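Local coordinates for glycosyl hydrolase family 61, 2 protein (Heterobasidion irregulare TC 32-1, PDB 5NNS) that cleaves cellulose and related polysaccharides oxidatively at a copper centre, yielding specifically C1-oxidised products, at residues A[39-51]-A[191-203]. Numbering follows the deposited sequence.
Sequences ITDPTDASISCNI and LPGAYSMSDPGVN. With NAG (2-acetamido-2-deoxy-beta-D-glucopyranose), chain C.
The CA atoms of P42, T43 and S48 come nearest those of S196, P192 and L191 respectively along two irregular loops, a case of coil packed on coil with waters joining the backbones. Two successive type I turns, D41–D44 and D44–I47, fold the middle of 39-51, each opened by an aspartate that forms an Asx turn; a cis peptide bond before P192 bends the partner. One water donates to P42 O and accepts from G193 N and Y195 N, while a second accepts from S48 N and donates to A45 O and L191 O.

P192 CB, CG and CD pack against the turn carbonyls, CB 3.3 Å from T43 O and CG 3.4 Å from D44 O. I47 CG2 packs 3.6 Å from P192 N; with CG1 anti to the backbone N (chi1 -161°), the other branch carries CD1 to the edge of the Y195 ring, 4.1 Å from CD2. The P42 ring fits among Y195 CB, V202 CG1 and M197, whose doubly bent chain crosses it at about a right angle, with SD 3.8 Å from P42 CD.

F166 of strand 165-176 touches P42, I47 and V202, E154 of strand 147-157 is hydrogen-bonded to the Y195 hydroxyl, and W106 of strand 106-116 meets S48 and L191, so both loops lie against the mixed sheet of the AA9 beta-sandwich.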
loop_
_atom_site.group_PDB
_atom_site.type_symbol
_atom_site.label_atom_id
_atom_site.label_comp_id
_atom_site.label_asym_id
_atom_site.label_seq_id
_atom_site.Cartn_x
_atom_site.Cartn_y
_atom_site.Cartn_z
ATOM N N ILE A 39 -1.159 -8.677 -8.542
ATOM C CA ILE A 39 -1.055 -9.932 -7.810
ATOM C C ILE A 39 -2.494 -10.392 -7.588
ATOM O O ILE A 39 -3.294 -9.655 -7.013
ATOM C CB ILE A 39 -0.285 -9.736 -6.484
ATOM C CG1 ILE A 39 1.205 -9.574 -6.809
ATOM C CG2 ILE A 39 -0.542 -10.896 -5.518
ATOM C CD1 ILE A 39 2.089 -9.157 -5.662
ATOM N N THR A 40 -2.818 -11.591 -8.069
ATOM C CA THR A 40 -4.191 -12.126 -8.039
ATOM C C THR A 40 -4.449 -13.163 -6.933
ATOM O O THR A 40 -5.604 -13.459 -6.626
ATOM C CB THR A 40 -4.562 -12.756 -9.400
ATOM O OG1 THR A 40 -3.603 -13.761 -9.741
ATOM C CG2 THR A 40 -4.564 -11.696 -10.498
ATOM N N ASP A 41 -3.384 -13.729 -6.361
ATOM C CA ASP A 41 -3.505 -14.640 -5.228
ATOM C C ASP A 41 -3.329 -13.810 -3.959
ATOM O O ASP A 41 -2.240 -13.272 -3.748
ATOM C CB ASP A 41 -2.440 -15.736 -5.306
ATOM C CG ASP A 41 -2.560 -16.778 -4.186
ATOM O OD1 ASP A 41 -3.454 -16.690 -3.310
ATOM O OD2 ASP A 41 -1.723 -17.703 -4.182
ATOM N N PRO A 42 -4.378 -13.710 -3.103
ATOM C CA PRO A 42 -4.219 -12.923 -1.871
ATOM C C PRO A 42 -3.144 -13.454 -0.911
ATOM O O PRO A 42 -2.658 -12.689 -0.085
ATOM C CB PRO A 42 -5.608 -12.989 -1.224
ATOM C CG PRO A 42 -6.220 -14.229 -1.760
ATOM C CD PRO A 42 -5.722 -14.318 -3.176
ATOM N N THR A 43 -2.778 -14.733 -1.031
ATOM C CA THR A 43 -1.701 -15.340 -0.231
ATOM C C THR A 43 -0.337 -15.407 -0.937
ATOM O O THR A 43 0.561 -16.085 -0.448
ATOM C CB THR A 43 -2.080 -16.776 0.205
ATOM O OG1 THR A 43 -2.159 -17.627 -0.945
ATOM C CG2 THR A 43 -3.408 -16.793 0.928
ATOM N N ASP A 44 -0.174 -14.714 -2.069
ATOM C CA ASP A 44 1.104 -14.698 -2.806
ATOM C C ASP A 44 2.258 -14.296 -1.876
ATOM O O ASP A 44 2.122 -13.368 -1.071
ATOM C CB ASP A 44 1.016 -13.731 -3.996
ATOM C CG ASP A 44 2.189 -13.853 -4.966
ATOM O OD1 ASP A 44 3.328 -13.531 -4.592
ATOM O OD2 ASP A 44 1.962 -14.233 -6.130
ATOM N N ALA A 45 3.383 -15.002 -1.985
ATOM C CA ALA A 45 4.561 -14.742 -1.133
ATOM C C ALA A 45 5.111 -13.305 -1.261
ATOM O O ALA A 45 5.635 -12.754 -0.293
ATOM C CB ALA A 45 5.660 -15.757 -1.427
ATOM N N SER A 46 4.970 -12.713 -2.449
ATOM C CA SER A 46 5.467 -11.362 -2.745
ATOM C C SER A 46 4.407 -10.245 -2.644
ATOM O O SER A 46 4.617 -9.143 -3.156
ATOM C CB SER A 46 6.075 -11.361 -4.150
ATOM O OG SER A 46 7.138 -12.296 -4.232
ATOM N N ILE A 47 3.281 -10.513 -1.985
ATOM C CA ILE A 47 2.202 -9.520 -1.901
ATOM C C ILE A 47 2.563 -8.298 -1.037
ATOM O O ILE A 47 1.942 -7.242 -1.191
ATOM C CB ILE A 47 0.853 -10.153 -1.463
ATOM C CG1 ILE A 47 -0.326 -9.229 -1.843
ATOM C CG2 ILE A 47 0.864 -10.508 0.026
ATOM C CD1 ILE A 47 -1.692 -9.872 -1.754
ATOM N N SER A 48 3.569 -8.426 -0.160
ATOM C CA SER A 48 4.013 -7.306 0.673
ATOM C C SER A 48 4.541 -6.132 -0.153
ATOM O O SER A 48 4.067 -5.009 0.012
ATOM C CB SER A 48 5.070 -7.736 1.697
ATOM O OG SER A 48 6.193 -8.329 1.071
ATOM N N CYS A 49 5.504 -6.397 -1.041
ATOM C CA CYS A 49 6.144 -5.332 -1.825
ATOM C C CYS A 49 6.230 -5.607 -3.327
ATOM O O CYS A 49 7.060 -5.020 -4.025
ATOM C CB CYS A 49 7.517 -5.019 -1.223
ATOM S SG CYS A 49 7.393 -4.393 0.467
ATOM N N ASN A 50 5.321 -6.458 -3.817
ATOM C CA ASN A 50 5.207 -6.827 -5.232
ATOM C C ASN A 50 6.332 -7.755 -5.681
ATOM O O ASN A 50 7.187 -8.126 -4.883
ATOM C CB ASN A 50 5.124 -5.583 -6.140
ATOM C CG ASN A 50 4.102 -5.736 -7.257
ATOM O OD1 ASN A 50 3.933 -6.826 -7.824
ATOM N ND2 ASN A 50 3.426 -4.641 -7.591
ATOM N N ILE A 51 6.291 -8.147 -6.953
ATOM C CA ILE A 51 7.288 -9.009 -7.565
ATOM C C ILE A 51 8.324 -8.141 -8.308
ATOM O O ILE A 51 7.942 -7.347 -9.163
ATOM C CB ILE A 51 6.636 -10.008 -8.552
ATOM C CG1 ILE A 51 5.715 -10.978 -7.794
ATOM C CG2 ILE A 51 7.702 -10.796 -9.319
ATOM C CD1 ILE A 51 4.735 -11.733 -8.673
ATOM N N LEU A 191 2.045 -10.233 5.614
ATOM C CA LEU A 191 1.732 -10.168 4.188
ATOM C C LEU A 191 2.691 -11.064 3.399
ATOM O O LEU A 191 3.858 -10.695 3.248
ATOM C CB LEU A 191 1.833 -8.719 3.694
ATOM C CG LEU A 191 0.731 -7.788 4.219
ATOM C CD1 LEU A 191 1.077 -6.339 3.915
ATOM C CD2 LEU A 191 -0.635 -8.158 3.638
ATOM N N PRO A 192 2.247 -12.230 2.905
ATOM C CA PRO A 192 0.879 -12.756 3.054
ATOM C C PRO A 192 0.530 -13.209 4.477
ATOM O O PRO A 192 1.412 -13.327 5.336
ATOM C CB PRO A 192 0.882 -13.972 2.119
ATOM C CG PRO A 192 2.297 -14.460 2.178
ATOM C CD PRO A 192 3.138 -13.207 2.249
ATOM N N GLY A 193 -0.755 -13.477 4.691
ATOM C CA GLY A 193 -1.295 -13.871 5.994
ATOM C C GLY A 193 -2.558 -13.100 6.322
ATOM O O GLY A 193 -3.523 -13.672 6.825
ATOM N N ALA A 194 -2.544 -11.799 6.028
ATOM C CA ALA A 194 -3.666 -10.897 6.330
ATOM C C ALA A 194 -4.916 -11.174 5.510
ATOM O O ALA A 194 -6.027 -10.982 6.004
ATOM C CB ALA A 194 -3.243 -9.449 6.112
ATOM N N TYR A 195 -4.719 -11.591 4.254
ATOM C CA TYR A 195 -5.801 -11.744 3.284
ATOM C C TYR A 195 -6.011 -13.206 2.926
ATOM O O TYR A 195 -5.082 -14.006 2.992
ATOM C CB TYR A 195 -5.477 -10.981 1.989
ATOM C CG TYR A 195 -5.178 -9.493 2.140
ATOM C CD1 TYR A 195 -5.912 -8.680 3.009
ATOM C CD2 TYR A 195 -4.178 -8.886 1.371
ATOM C CE1 TYR A 195 -5.631 -7.320 3.122
ATOM C CE2 TYR A 195 -3.900 -7.528 1.480
ATOM C CZ TYR A 195 -4.627 -6.748 2.353
ATOM O OH TYR A 195 -4.344 -5.400 2.465
ATOM N N SER A 196 -7.236 -13.546 2.537
ATOM C CA SER A 196 -7.525 -14.841 1.921
ATOM C C SER A 196 -8.805 -14.777 1.102
ATOM O O SER A 196 -9.582 -13.828 1.215
ATOM C CB SER A 196 -7.636 -15.954 2.971
ATOM O OG SER A 196 -8.876 -15.923 3.653
ATOM N N MET A 197 -9.028 -15.824 0.310
ATOM C CA MET A 197 -10.239 -15.943 -0.505
ATOM C C MET A 197 -11.533 -16.217 0.278
ATOM O O MET A 197 -12.592 -16.308 -0.335
ATOM C CB MET A 197 -10.038 -17.001 -1.600
ATOM C CG MET A 197 -9.001 -16.615 -2.656
ATOM S SD MET A 197 -9.430 -15.161 -3.644
ATOM C CE MET A 197 -10.657 -15.857 -4.755
ATOM N N SER A 198 -11.469 -16.354 1.606
ATOM C CA SER A 198 -12.684 -16.380 2.440
ATOM C C SER A 198 -13.105 -14.991 2.964
ATOM O O SER A 198 -14.191 -14.848 3.538
ATOM C CB SER A 198 -12.532 -17.388 3.590
ATOM O OG SER A 198 -11.365 -17.148 4.342
ATOM N N ASP A 199 -12.272 -13.970 2.752
ATOM C CA ASP A 199 -12.634 -12.591 3.095
ATOM C C ASP A 199 -13.712 -12.071 2.146
ATOM O O ASP A 199 -13.541 -12.173 0.924
ATOM C CB ASP A 199 -11.434 -11.657 2.982
ATOM C CG ASP A 199 -10.346 -11.976 3.975
ATOM O OD1 ASP A 199 -10.638 -12.487 5.066
ATOM O OD2 ASP A 199 -9.182 -11.687 3.670
ATOM N N PRO A 200 -14.801 -11.484 2.691
ATOM C CA PRO A 200 -15.892 -10.989 1.836
ATOM C C PRO A 200 -15.494 -9.891 0.859
ATOM O O PRO A 200 -16.093 -9.785 -0.207
ATOM C CB PRO A 200 -16.919 -10.442 2.829
ATOM C CG PRO A 200 -16.610 -11.115 4.118
ATOM C CD PRO A 200 -15.134 -11.356 4.122
ATOM N N GLY A 201 -14.503 -9.085 1.230
ATOM C CA GLY A 201 -13.987 -8.040 0.354
ATOM C C GLY A 201 -12.945 -8.478 -0.663
ATOM O O GLY A 201 -12.552 -7.673 -1.505
ATOM N N VAL A 202 -12.501 -9.737 -0.595
ATOM C CA VAL A 202 -11.439 -10.264 -1.467
ATOM C C VAL A 202 -11.995 -11.153 -2.576
ATOM O O VAL A 202 -11.613 -10.994 -3.733
ATOM C CB VAL A 202 -10.376 -11.048 -0.657
ATOM C CG1 VAL A 202 -9.334 -11.697 -1.576
ATOM C CG2 VAL A 202 -9.695 -10.123 0.342
ATOM N N ASN A 203 -12.855 -12.100 -2.207
ATOM C CA ASN A 203 -13.500 -13.006 -3.148
ATOM C C ASN A 203 -14.932 -12.534 -3.307
ATOM O O ASN A 203 -15.840 -12.991 -2.622
ATOM C CB ASN A 203 -13.432 -14.446 -2.621
ATOM C CG ASN A 203 -13.989 -15.467 -3.599
ATOM O OD1 ASN A 203 -14.130 -15.204 -4.800
ATOM N ND2 ASN A 203 -14.286 -16.656 -3.091
HETATM C C1 NAG C . -22.065 -7.169 3.758
HETATM C C2 NAG C . -20.820 -8.065 3.748
HETATM C C3 NAG C . -21.170 -9.539 3.882
HETATM C C4 NAG C . -22.007 -9.769 5.132
HETATM C C5 NAG C . -23.281 -8.928 5.036
HETATM C C6 NAG C . -24.089 -9.077 6.323
HETATM C C7 NAG C . -18.862 -7.392 2.413
HETATM C C8 NAG C . -18.256 -7.344 1.041
HETATM N N2 NAG C . -20.079 -7.931 2.502
HETATM O O3 NAG C . -19.963 -10.302 3.925
HETATM O O4 NAG C . -22.340 -11.159 5.280
HETATM O O5 NAG C . -22.969 -7.541 4.821
HETATM O O6 NAG C . -25.231 -8.216 6.287
HETATM O O7 NAG C . -18.263 -6.949 3.378
HETATM O O HOH W 1 -2.596 -12.916 2.748
HETATM O O HOH W 2 5.093 -10.712 1.024
#